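Local coordinates for TIR-like domain-containing protein (Prevotella corporis, PDB 7EBD) that belongs to the prokaryotic STING family and, as a dimer, holds the ligand C2E in a pocket formed by both subunits, at residues Thr73-Asn78 with Ile84-Lys89; Leu143-Asp148 with Glu153-Leu158; Ile47-Thr52 with Asn136-Leu141; Lys109-Tyr114 with Thr124-Ala129. One frame throughout, in Å; residues are numbered along the deposited sequence.

Interaction 1: residues Thr73-Asn78 with Ile84-Lys89. With C2E (9,9'-[(2R,3R,3aS,5S,7aR,9R,10R,10aS,12S,14aR)-3,5,10,12-tetrahydroxy-5,12-dioxidooctahydro-2H,7H-difuro[3,2-d:3',2'-j][1,3,7,9,2,8]tetraoxadiphosphacyclododecine-2,9-diyl]bis(2-amino-1,9-dihydro-6H-purin-6-one)), chain E; ACT (acetate ion), chain C.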
# COMPACT_ATOMS: atom_id res chain seq x y z
N THR A 73 6.06 -1.71 -16.43
CA THR A 73 6.88 -0.51 -16.54
C THR A 73 6.97 0.14 -15.17
O THR A 73 6.40 -0.34 -14.19
CB THR A 73 6.30 0.47 -17.58
OG1 THR A 73 4.89 0.62 -17.38
CG2 THR A 73 6.57 -0.01 -18.99
N GLN A 74 7.71 1.25 -15.10
CA GLN A 74 7.86 1.97 -13.84
C GLN A 74 7.99 3.46 -14.11
O GLN A 74 8.37 3.89 -15.20
CB GLN A 74 9.06 1.45 -13.04
CG GLN A 74 10.40 1.61 -13.74
CD GLN A 74 11.55 1.07 -12.90
OE1 GLN A 74 11.49 -0.06 -12.41
NE2 GLN A 74 12.59 1.87 -12.74
N MSE A 75 7.65 4.24 -13.08
CA MSE A 75 7.75 5.69 -13.10
C MSE A 75 8.72 6.16 -12.02
O MSE A 75 8.61 5.75 -10.87
CB MSE A 75 6.38 6.34 -12.87
CG MSE A 75 5.24 5.81 -13.72
SE MSE A 75 3.52 6.46 -13.05
CE MSE A 75 2.36 5.96 -14.53
N SER A 76 9.66 7.02 -12.39
CA SER A 76 10.59 7.60 -11.43
C SER A 76 9.95 8.83 -10.80
O SER A 76 9.66 9.81 -11.49
CB SER A 76 11.92 7.96 -12.10
OG SER A 76 12.66 6.79 -12.41
N THR A 77 9.74 8.78 -9.49
CA THR A 77 9.09 9.86 -8.75
C THR A 77 10.03 10.41 -7.69
O THR A 77 10.92 9.72 -7.20
CB THR A 77 7.79 9.38 -8.10
OG1 THR A 77 7.12 10.48 -7.48
CG2 THR A 77 8.07 8.31 -7.05
N ASN A 78 9.82 11.68 -7.34
CA ASN A 78 10.62 12.36 -6.34
C ASN A 78 9.95 12.43 -4.97
O ASN A 78 10.54 12.97 -4.04
CB ASN A 78 10.96 13.78 -6.81
CG ASN A 78 11.76 13.79 -8.10
OD1 ASN A 78 12.99 13.67 -8.08
ND2 ASN A 78 11.08 13.93 -9.23
N ILE A 84 7.58 3.88 -8.89
CA ILE A 84 6.23 3.33 -8.87
C ILE A 84 6.12 2.31 -9.99
O ILE A 84 6.22 2.66 -11.17
CB ILE A 84 5.18 4.44 -9.03
CG1 ILE A 84 5.45 5.57 -8.03
CG2 ILE A 84 3.78 3.87 -8.86
CD1 ILE A 84 4.68 6.82 -8.34
N HIS A 85 5.89 1.05 -9.64
CA HIS A 85 5.75 0.00 -10.64
C HIS A 85 4.30 -0.09 -11.09
O HIS A 85 3.37 -0.03 -10.28
CB HIS A 85 6.23 -1.34 -10.08
CG HIS A 85 7.71 -1.41 -9.86
ND1 HIS A 85 8.58 -1.84 -10.83
CD2 HIS A 85 8.46 -1.09 -8.78
CE1 HIS A 85 9.82 -1.79 -10.36
NE2 HIS A 85 9.77 -1.34 -9.12
N ILE A 86 4.11 -0.24 -12.41
CA ILE A 86 2.80 -0.19 -13.03
C ILE A 86 2.76 -1.19 -14.18
O ILE A 86 3.79 -1.73 -14.60
CB ILE A 86 2.46 1.21 -13.55
CG1 ILE A 86 3.64 1.76 -14.35
CG2 ILE A 86 2.08 2.14 -12.41
CD1 ILE A 86 3.26 2.68 -15.48
N VAL A 87 1.56 -1.41 -14.70
CA VAL A 87 1.34 -2.11 -15.95
C VAL A 87 0.68 -1.14 -16.92
O VAL A 87 -0.20 -0.36 -16.53
CB VAL A 87 0.48 -3.38 -15.77
CG1 VAL A 87 1.31 -4.49 -15.13
CG2 VAL A 87 -0.73 -3.08 -14.91
N SER A 88 1.12 -1.17 -18.17
CA SER A 88 0.66 -0.17 -19.13
C SER A 88 0.65 -0.76 -20.53
O SER A 88 1.08 -1.89 -20.77
CB SER A 88 1.54 1.08 -19.08
OG SER A 88 2.87 0.78 -19.46
N LYS A 89 0.13 0.04 -21.45
CA LYS A 89 0.13 -0.29 -22.87
C LYS A 89 0.08 1.00 -23.67
O LYS A 89 -0.12 2.09 -23.12
CB LYS A 89 -1.04 -1.22 -23.24
CG LYS A 89 -2.39 -0.53 -23.24
CD LYS A 89 -3.52 -1.52 -23.49
CE LYS A 89 -3.97 -1.48 -24.94
NZ LYS A 89 -5.26 -2.20 -25.14
P1 C2E E . 1.22 2.42 0.75
O2P C2E E . 2.64 2.87 0.48
O1P C2E E . 0.53 3.62 1.34
O5' C2E E . 0.36 2.10 -0.60
C5' C2E E . -1.03 2.03 -0.48
C4' C2E E . -1.61 1.30 -1.72
O4' C2E E . -1.35 1.99 -2.80
C3' C2E E . -0.92 -0.06 -1.93
O3' C2E E . -1.59 -1.02 -1.26
C2' C2E E . -1.03 -0.26 -3.45
O2' C2E E . -2.38 -0.79 -3.81
C1' C2E E . -0.90 0.94 -3.95
N9 C2E E . 0.47 1.18 -4.34
C8 C2E E . 1.37 1.78 -3.54
N7 C2E E . 2.50 1.80 -4.27
C5 C2E E . 2.27 1.23 -5.46
C6 C2E E . 3.16 0.97 -6.68
O6 C2E E . 4.30 1.30 -6.67
N1 C2E E . 2.62 0.32 -7.84
C2 C2E E . 1.25 -0.09 -7.86
N2 C2E E . 0.70 -0.74 -9.03
N3 C2E E . 0.39 0.16 -6.70
C4 C2E E . 0.96 0.83 -5.50
P11 C2E E . -0.70 -2.41 -1.04
O21 C2E E . -0.29 -3.14 -2.30
O11 C2E E . -1.61 -3.36 -0.31
O5A C2E E . 0.51 -2.01 0.00
C5A C2E E . 0.02 -1.82 1.30
C4A C2E E . 1.11 -1.33 2.18
O4A C2E E . 2.05 -2.23 2.28
C3A C2E E . 1.84 0.03 1.52
O3A C2E E . 1.09 1.26 1.92
C2A C2E E . 2.97 0.05 1.98
O2A C2E E . 2.98 0.66 3.36
C1A C2E E . 3.37 -1.52 2.10
N91 C2E E . 3.96 -1.91 1.00
C81 C2E E . 3.46 -2.53 -0.09
N71 C2E E . 4.49 -2.71 -0.94
C51 C2E E . 5.59 -2.22 -0.37
C61 C2E E . 7.04 -2.15 -0.86
O61 C2E E . 7.32 -2.59 -1.92
N11 C2E E . 8.04 -1.56 -0.03
C21 C2E E . 7.68 -1.02 1.25
N21 C2E E . 8.70 -0.41 2.09
N31 C2E E . 6.30 -1.09 1.71
C41 C2E E . 5.26 -1.71 0.85
C ACT C . 4.92 0.29 -22.52
O ACT C . 3.79 0.15 -21.97
OXT ACT C . 5.99 -0.36 -22.33
CH3 ACT C . 4.99 1.43 -23.58

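Interaction 2: residues Leu143-Asp148 with Glu153-Leu158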
# COMPACT_ATOMS: atom_id res chain seq x y z
N LEU A 143 -13.84 11.60 -5.08
CA LEU A 143 -13.80 12.91 -4.45
C LEU A 143 -12.37 13.41 -4.31
O LEU A 143 -12.10 14.60 -4.53
CB LEU A 143 -14.49 12.86 -3.09
CG LEU A 143 -16.01 12.67 -3.09
CD1 LEU A 143 -16.54 12.51 -1.67
CD2 LEU A 143 -16.69 13.85 -3.78
N LEU A 144 -11.44 12.52 -3.96
CA LEU A 144 -10.04 12.92 -3.85
C LEU A 144 -9.45 13.24 -5.22
O LEU A 144 -8.63 14.16 -5.35
CB LEU A 144 -9.23 11.83 -3.16
CG LEU A 144 -9.59 11.55 -1.70
CD1 LEU A 144 -8.79 10.38 -1.16
CD2 LEU A 144 -9.37 12.79 -0.85
N ILE A 145 -9.87 12.51 -6.25
CA ILE A 145 -9.38 12.77 -7.60
C ILE A 145 -9.87 14.13 -8.09
O ILE A 145 -9.11 14.89 -8.71
CB ILE A 145 -9.82 11.64 -8.55
CG1 ILE A 145 -9.02 10.37 -8.28
CG2 ILE A 145 -9.68 12.07 -10.01
CD1 ILE A 145 -9.62 9.12 -8.89
N ASN A 146 -11.13 14.47 -7.80
CA ASN A 146 -11.69 15.73 -8.28
C ASN A 146 -11.01 16.93 -7.63
O ASN A 146 -10.98 18.02 -8.23
CB ASN A 146 -13.19 15.77 -8.03
CG ASN A 146 -13.95 14.76 -8.87
OD1 ASN A 146 -13.46 14.30 -9.90
ND2 ASN A 146 -15.15 14.40 -8.43
N GLU A 147 -10.48 16.77 -6.43
CA GLU A 147 -9.81 17.86 -5.72
C GLU A 147 -8.33 17.97 -6.05
O GLU A 147 -7.62 18.74 -5.41
CB GLU A 147 -9.99 17.68 -4.21
CG GLU A 147 -11.43 17.84 -3.74
CD GLU A 147 -11.61 17.53 -2.27
OE1 GLU A 147 -12.40 16.62 -1.94
OE2 GLU A 147 -10.95 18.18 -1.44
N ASP A 148 -7.86 17.22 -7.05
CA ASP A 148 -6.47 17.25 -7.48
C ASP A 148 -6.44 17.50 -8.98
O ASP A 148 -7.03 16.73 -9.74
CB ASP A 148 -5.75 15.95 -7.12
CG ASP A 148 -4.26 16.00 -7.38
OD1 ASP A 148 -3.85 16.10 -8.55
OD2 ASP A 148 -3.48 15.95 -6.40
N GLU A 153 -7.23 15.56 -14.28
CA GLU A 153 -6.81 15.61 -15.67
C GLU A 153 -6.65 14.23 -16.28
O GLU A 153 -7.09 14.00 -17.42
CB GLU A 153 -5.50 16.40 -15.78
CG GLU A 153 -4.94 16.51 -17.19
CD GLU A 153 -5.62 17.60 -18.01
OE1 GLU A 153 -6.49 18.30 -17.46
OE2 GLU A 153 -5.28 17.75 -19.20
N CYS A 154 -6.04 13.28 -15.56
CA CYS A 154 -5.60 12.04 -16.20
C CYS A 154 -6.02 10.75 -15.50
O CYS A 154 -5.58 9.68 -15.92
CB CYS A 154 -4.07 12.06 -16.35
SG CYS A 154 -3.18 12.03 -14.79
N VAL A 155 -6.84 10.81 -14.45
CA VAL A 155 -7.20 9.61 -13.70
C VAL A 155 -8.70 9.34 -13.86
O VAL A 155 -9.52 10.26 -13.75
CB VAL A 155 -6.82 9.73 -12.21
CG1 VAL A 155 -7.15 8.44 -11.48
CG2 VAL A 155 -5.34 10.03 -12.08
N GLU A 156 -9.04 8.08 -14.09
CA GLU A 156 -10.42 7.64 -14.21
C GLU A 156 -10.60 6.31 -13.48
O GLU A 156 -9.71 5.46 -13.50
CB GLU A 156 -10.85 7.47 -15.67
CG GLU A 156 -11.09 8.76 -16.43
CD GLU A 156 -11.65 8.51 -17.81
OE1 GLU A 156 -12.44 7.55 -17.96
OE2 GLU A 156 -11.29 9.25 -18.75
N ILE A 157 -11.76 6.15 -12.85
CA ILE A 157 -12.15 4.87 -12.26
C ILE A 157 -12.97 4.11 -13.30
O ILE A 157 -13.97 4.63 -13.81
CB ILE A 157 -12.96 5.08 -10.97
CG1 ILE A 157 -12.12 5.85 -9.94
CG2 ILE A 157 -13.42 3.75 -10.41
CD1 ILE A 157 -12.86 6.13 -8.65
N LEU A 158 -12.53 2.90 -13.63
CA LEU A 158 -13.20 2.12 -14.67
C LEU A 158 -14.63 1.78 -14.26
O LEU A 158 -14.92 1.51 -13.09
CB LEU A 158 -12.41 0.85 -14.98
CG LEU A 158 -11.15 1.08 -15.81
CD1 LEU A 158 -10.31 -0.19 -15.90
CD2 LEU A 158 -11.50 1.60 -17.19

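Interaction 3: residues Ile47-Thr52 with Asn136-Leu141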
# COMPACT_ATOMS: atom_id res chain seq x y z
N ILE A 47 -8.24 3.01 -12.97
CA ILE A 47 -8.37 2.22 -11.75
C ILE A 47 -9.40 1.13 -12.01
O ILE A 47 -10.56 1.43 -12.32
CB ILE A 47 -8.78 3.10 -10.56
CG1 ILE A 47 -7.91 4.35 -10.49
CG2 ILE A 47 -8.69 2.30 -9.26
CD1 ILE A 47 -6.44 4.08 -10.32
N LYS A 48 -8.99 -0.12 -11.89
CA LYS A 48 -9.85 -1.27 -12.15
C LYS A 48 -10.27 -1.89 -10.83
O LYS A 48 -9.42 -2.33 -10.05
CB LYS A 48 -9.13 -2.29 -13.04
CG LYS A 48 -9.91 -3.58 -13.24
CD LYS A 48 -11.17 -3.35 -14.05
CE LYS A 48 -11.94 -4.64 -14.26
NZ LYS A 48 -13.17 -4.43 -15.07
N MSE A 49 -11.57 -1.93 -10.59
CA MSE A 49 -12.11 -2.58 -9.40
C MSE A 49 -12.28 -4.07 -9.65
O MSE A 49 -12.58 -4.48 -10.77
CB MSE A 49 -13.45 -1.96 -9.00
CG MSE A 49 -13.40 -0.47 -8.75
SE MSE A 49 -12.24 -0.03 -7.25
CE MSE A 49 -13.31 -0.77 -5.80
N PRO A 50 -12.07 -4.89 -8.62
CA PRO A 50 -12.35 -6.32 -8.76
C PRO A 50 -13.84 -6.55 -8.97
O PRO A 50 -14.68 -5.83 -8.43
CB PRO A 50 -11.87 -6.92 -7.43
CG PRO A 50 -11.00 -5.87 -6.82
CD PRO A 50 -11.52 -4.56 -7.30
N GLU A 51 -14.16 -7.57 -9.78
CA GLU A 51 -15.55 -7.92 -10.02
C GLU A 51 -16.28 -8.19 -8.71
O GLU A 51 -17.37 -7.68 -8.47
CB GLU A 51 -15.63 -9.13 -10.94
CG GLU A 51 -15.31 -8.83 -12.40
CD GLU A 51 -15.37 -10.07 -13.27
OE1 GLU A 51 -15.99 -11.07 -12.84
OE2 GLU A 51 -14.80 -10.04 -14.38
N THR A 52 -15.67 -9.00 -7.85
CA THR A 52 -16.10 -9.15 -6.47
C THR A 52 -14.86 -9.23 -5.59
O THR A 52 -13.77 -9.58 -6.06
CB THR A 52 -16.97 -10.40 -6.27
OG1 THR A 52 -17.37 -10.49 -4.89
CG2 THR A 52 -16.21 -11.66 -6.66
N ASN A 136 -18.37 3.01 -1.38
CA ASN A 136 -17.79 4.08 -0.58
C ASN A 136 -16.32 4.31 -0.95
O ASN A 136 -15.87 5.46 -1.01
CB ASN A 136 -17.92 3.77 0.90
CG ASN A 136 -17.42 4.89 1.78
OD1 ASN A 136 -18.06 5.94 1.88
ND2 ASN A 136 -16.28 4.69 2.42
N PHE A 137 -15.57 3.23 -1.18
CA PHE A 137 -14.19 3.37 -1.63
C PHE A 137 -14.13 4.16 -2.93
O PHE A 137 -13.35 5.11 -3.06
CB PHE A 137 -13.55 1.99 -1.80
CG PHE A 137 -12.18 2.01 -2.41
CD1 PHE A 137 -11.05 2.14 -1.61
CD2 PHE A 137 -12.01 1.89 -3.78
CE1 PHE A 137 -9.79 2.16 -2.17
CE2 PHE A 137 -10.75 1.91 -4.35
CZ PHE A 137 -9.63 2.04 -3.54
N LYS A 138 -14.97 3.79 -3.90
CA LYS A 138 -14.98 4.49 -5.19
C LYS A 138 -15.39 5.94 -5.02
O LYS A 138 -14.82 6.83 -5.67
CB LYS A 138 -15.91 3.77 -6.17
CG LYS A 138 -15.41 2.40 -6.59
CD LYS A 138 -16.22 1.84 -7.75
CE LYS A 138 -17.68 1.70 -7.39
NZ LYS A 138 -18.48 1.18 -8.53
N ARG A 139 -16.37 6.22 -4.16
CA ARG A 139 -16.83 7.59 -3.96
C ARG A 139 -15.74 8.45 -3.34
O ARG A 139 -15.49 9.58 -3.79
CB ARG A 139 -18.08 7.60 -3.09
CG ARG A 139 -18.59 8.99 -2.75
CD ARG A 139 -19.68 8.94 -1.68
NE ARG A 139 -19.17 8.47 -0.40
CZ ARG A 139 -18.66 9.26 0.54
NH1 ARG A 139 -18.59 10.57 0.34
NH2 ARG A 139 -18.22 8.74 1.68
N VAL A 140 -15.07 7.94 -2.30
CA VAL A 140 -14.01 8.70 -1.66
C VAL A 140 -12.85 8.92 -2.62
O VAL A 140 -12.27 10.01 -2.69
CB VAL A 140 -13.55 8.01 -0.36
CG1 VAL A 140 -12.34 8.73 0.23
CG2 VAL A 140 -14.68 7.97 0.65
N LEU A 141 -12.49 7.88 -3.39
CA LEU A 141 -11.41 8.02 -4.36
C LEU A 141 -11.75 9.05 -5.42
O LEU A 141 -10.90 9.86 -5.81
CB LEU A 141 -11.09 6.67 -5.00
CG LEU A 141 -9.90 6.65 -5.96
CD1 LEU A 141 -8.63 7.08 -5.25
CD2 LEU A 141 -9.72 5.28 -6.60

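Interaction 4: residues Lys109-Tyr114 with Thr124-Ala129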
# COMPACT_ATOMS: atom_id res chain seq x y z
N LYS A 109 -10.88 -9.32 3.80
CA LYS A 109 -10.73 -10.13 5.00
C LYS A 109 -11.57 -9.57 6.13
O LYS A 109 -12.20 -10.33 6.88
CB LYS A 109 -9.26 -10.22 5.40
CG LYS A 109 -8.41 -11.02 4.41
CD LYS A 109 -6.96 -11.12 4.86
CE LYS A 109 -6.83 -11.96 6.12
NZ LYS A 109 -5.40 -12.14 6.52
N ALA A 110 -11.64 -8.24 6.25
CA ALA A 110 -12.47 -7.65 7.29
C ALA A 110 -13.91 -8.12 7.15
O ALA A 110 -14.49 -8.68 8.09
CB ALA A 110 -12.40 -6.12 7.23
N ILE A 111 -14.48 -7.97 5.95
CA ILE A 111 -15.83 -8.48 5.72
C ILE A 111 -15.83 -9.99 5.89
O ILE A 111 -16.74 -10.56 6.51
CB ILE A 111 -16.33 -8.06 4.33
CG1 ILE A 111 -16.38 -6.53 4.22
CG2 ILE A 111 -17.68 -8.67 4.03
CD1 ILE A 111 -16.27 -6.01 2.81
N ASP A 112 -14.77 -10.65 5.43
CA ASP A 112 -14.65 -12.10 5.54
C ASP A 112 -14.47 -12.56 6.97
O ASP A 112 -14.39 -13.77 7.21
CB ASP A 112 -13.48 -12.59 4.68
CG ASP A 112 -13.80 -13.86 3.93
OD1 ASP A 112 -14.95 -14.34 4.04
OD2 ASP A 112 -12.91 -14.38 3.23
N MSE A 113 -14.40 -11.63 7.93
CA MSE A 113 -14.26 -12.01 9.32
C MSE A 113 -15.50 -11.61 10.11
O MSE A 113 -15.58 -11.84 11.32
CB MSE A 113 -13.01 -11.37 9.92
CG MSE A 113 -12.36 -12.20 11.01
SE MSE A 113 -10.57 -11.56 11.45
CE MSE A 113 -9.78 -11.62 9.66
N TYR A 114 -16.47 -11.00 9.43
CA TYR A 114 -17.68 -10.53 10.10
C TYR A 114 -18.95 -11.22 9.63
O TYR A 114 -19.92 -11.29 10.39
CB TYR A 114 -17.84 -9.01 9.92
CG TYR A 114 -18.91 -8.43 10.83
CD1 TYR A 114 -18.63 -8.14 12.16
CD2 TYR A 114 -20.19 -8.17 10.35
CE1 TYR A 114 -19.60 -7.61 12.99
CE2 TYR A 114 -21.16 -7.64 11.18
CZ TYR A 114 -20.87 -7.36 12.49
OH TYR A 114 -21.83 -6.83 13.32
N THR A 124 -26.33 -12.97 1.29
CA THR A 124 -26.70 -11.72 0.64
C THR A 124 -26.32 -10.51 1.49
O THR A 124 -26.06 -9.43 0.94
CB THR A 124 -28.20 -11.70 0.34
OG1 THR A 124 -28.93 -11.87 1.56
CG2 THR A 124 -28.57 -12.82 -0.62
N GLU A 125 -26.25 -10.68 2.81
CA GLU A 125 -25.83 -9.58 3.67
C GLU A 125 -24.35 -9.29 3.51
O GLU A 125 -23.94 -8.12 3.49
CB GLU A 125 -26.16 -9.92 5.13
CG GLU A 125 -25.90 -8.79 6.11
CD GLU A 125 -25.93 -9.26 7.55
OE1 GLU A 125 -26.23 -10.45 7.79
OE2 GLU A 125 -25.64 -8.44 8.45
N GLN A 126 -23.52 -10.34 3.41
CA GLN A 126 -22.11 -10.14 3.11
C GLN A 126 -21.92 -9.44 1.77
O GLN A 126 -21.09 -8.54 1.64
CB GLN A 126 -21.37 -11.48 3.12
CG GLN A 126 -19.93 -11.40 2.66
CD GLN A 126 -19.18 -12.71 2.86
OE1 GLN A 126 -19.78 -13.76 3.09
NE2 GLN A 126 -17.86 -12.64 2.76
N GLN A 127 -22.71 -9.84 0.77
CA GLN A 127 -22.63 -9.20 -0.54
C GLN A 127 -23.03 -7.73 -0.47
O GLN A 127 -22.40 -6.88 -1.10
CB GLN A 127 -23.53 -9.94 -1.54
CG GLN A 127 -23.52 -9.36 -2.95
CD GLN A 127 -22.18 -9.50 -3.66
OE1 GLN A 127 -21.28 -10.21 -3.20
NE2 GLN A 127 -22.04 -8.82 -4.79
N LEU A 128 -24.07 -7.41 0.31
CA LEU A 128 -24.48 -6.01 0.45
C LEU A 128 -23.41 -5.18 1.14
O LEU A 128 -23.09 -4.07 0.70
CB LEU A 128 -25.81 -5.91 1.19
CG LEU A 128 -26.27 -4.45 1.25
CD1 LEU A 128 -26.92 -4.05 -0.06
CD2 LEU A 128 -27.22 -4.21 2.42
N ALA A 129 -22.85 -5.69 2.24
CA ALA A 129 -21.81 -4.95 2.94
C ALA A 129 -20.58 -4.79 2.05
O ALA A 129 -19.92 -3.73 2.07
CB ALA A 129 -21.44 -5.66 4.24

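Interaction 1: residues Thr73-Asn78 with Ile84-Lys89
Thr73, Gln74 and Met75 pair with Ile86, His85 and Ile84 in a beta hairpin whose first strand, 71-75, is an outermost strand of the mixed sheet within this chain of the STING domain. The register follows from two reciprocal pairs of backbone bonds: Thr73 with Ile86, and Met75 with Ile84. On the face with Met75 and Ile86, the extended selenomethionine lies across Ile86 at about a right angle, and Met75 CE reaches Ile86 CD1 at 3.5 Å. Phe18 and Trp25 of helix 6-28 cover this side. Farther along, Thr77 CG2 packs 3.9 Å from Ile84 CD1. Gln74 and His85 share the opposite face at a non-hydrogen-bonded pair, side by side and pointing the same way. Their amide and imidazole planes are 88° apart, with Gln74 OE1 3.2 Å from His85 CE1. The polar partner of the His85 ring is elsewhere: its NE2 bonds to His85 NE2 of the second subunit. The His85 carbonyl turns out of the hairpin to C2E, its O accepting from C2E N1 at 2.6 Å and, weakly, from C2E N2. At the far end, Thr73 OG1 stands between its own N and carbonyl carbon (chi1 46°), which directs it at the second strand. There it donates to Ser88 OG at 2.9 Å, and Ser88 OG in turn donates to an acetate O 2.7 Å away.

Interaction 2: residues Leu143-Asp148 with Glu153-Leu158
Ile145 meets Val155 and Ile157 with no ring, amide or carboxylate side chain between them, so there are no stacked faces or paired edges to report. A flat group beside the touching atoms is the peptide carbonyl of Val155, whose O is 4.2 Å from Ile145 CG2. The contact is carried by methyl and methylene groups. Ile145 CG1 runs beside the backbone N (chi1 -73°), and with chi2 at 165° the branch is extended, pushing CD1 away from the helix. Ile145 CD1 lies 3.6 Å from Val155 CG1 and 4.2 Å from Ile157 CG1. Seen from CD1 these two neighbours are about 95° apart, so the methyl is met from two distinct directions. Val155 presents the branch that stands anti to its backbone N, and this CG1 also comes within 4.2 Å of Ile145 CG1. The setting is an alpha/beta layer: helix 124-146 ends, helix 149-154 follows at once, and the chain then enters strand 155-157, an outermost strand of the five-stranded mixed sheet, parallel to strand 42-47. Val155 and Ile157, two residues apart, both point toward the long helix, whereas Glu156 between them points away. The turn joining the helices is fixed by polar groups. Asp148 is the N-cap of helix 149-154, its OD1 accepting from Cys151 N, and Arg152 NH2 bonds to the carbonyl O of Asn146. Asp148 N also donates to Ile145 O at 3.1 Å, at the C-terminal end of the helix that carries Ile145.

Interaction 3: residues Ile47-Thr52 with Asn136-Leu141
Met49 projects its selenium and terminal methyl against Phe137 and Lys138. Its side chain is folded, with chi2 at -63° and chi3 at -69°, and this doubling back brings CE within 3.6 Å of Phe137 CD2. The selenium stands 4.9 Å from the centroid of the Phe137 ring and 71° off the ring normal, an oblique Met-aromatic contact. Earlier along the same side chain, Met49 CG rests 3.8 Å from Lys138 CD, so the aliphatic part of the lysine borders the selenomethionine. A looser apolar touch follows one helical turn on, where Leu141 CD2 is 4.1 Å from Ile47 CG2. No hydrogen bond crosses between the segments. In the next shell, Asn136 OD1 accepts from Arg139 NH2 at 2.8 Å, nearly straight and lying in the guanidinium plane. Asn136 ND2 bonds to Ser7 OG and Thr8 OG1, tying the helix to the start of the chain. Thr52 OG1 bonds to Glu130 OE2, linking the loop to an earlier turn of that helix. Thus the chain leaving strand 42-47 passes along helix 124-146, with Leu104 of helix 104-111 touching both Met49 and Phe137, while Ile10 and Ala11 of helix 6-28 also pack on Phe137.

Interaction 4: residues Lys109-Tyr114 with Thr124-Ala129
Gln126 stretches toward Ile111 and Asp112 because its first two torsions are both near 180° (chi1 173°, chi2 172°), giving a fully extended chain. Ile111 meets it with CG2, the branch placed beside its own carbonyl carbon, and the two side chains pass at a slant. The closest approach is apolar: Ile111 CG2 lies 3.8 Å from Gln126 CG. Beyond it, the glutamine amide arrives beside the aspartate carboxylate, the planes turned 46° to each other. Asp112 OD1 and Gln126 NE2 are 3.6 Å apart, too far to count as a hydrogen bond. The firmer partner of this carboxylate is Arg116, whose NE forms a salt bridge with OD1, and Arg116 also packs on Gln126. The other branch of Ile111 ends 4.4 Å from the backbone, measured from Ile111 CD1 to Ala129 O. Phe115, in the intervening loop, touches both Gln126 and Ala129, and so borders the contact. On the other subunit's side, Lys109 NZ makes a salt bridge with Glu16 of the second subunit. The whole forms a helix-loop-helix connection, in which the Ile111 region of helix 104-111 meets the first turns of helix 124-146 across the loop that joins them.

Interactions 2 and 3 are buried and apolar across their segments, whereas interactions 1 and 4 are partly buried, and each also touches the second subunit. Helix 124-146 serves three of the four: its first turns in interaction 4, its middle in interaction 3 and its end in interaction 2. Interactions 2 and 3 join directly, through probable backbone hydrogen bonds of Ile47 with Glu156 and Leu158. Interaction 1 belongs to the opposite border of the same sheet that interaction 2 reaches, their centres about 18 Å apart, and it alone has hydrogen bonds between its own two segments, and contacts to C2E. Interaction 4 lies about 33 Å from it, centre to centre, and mixes apolar and polar side chains.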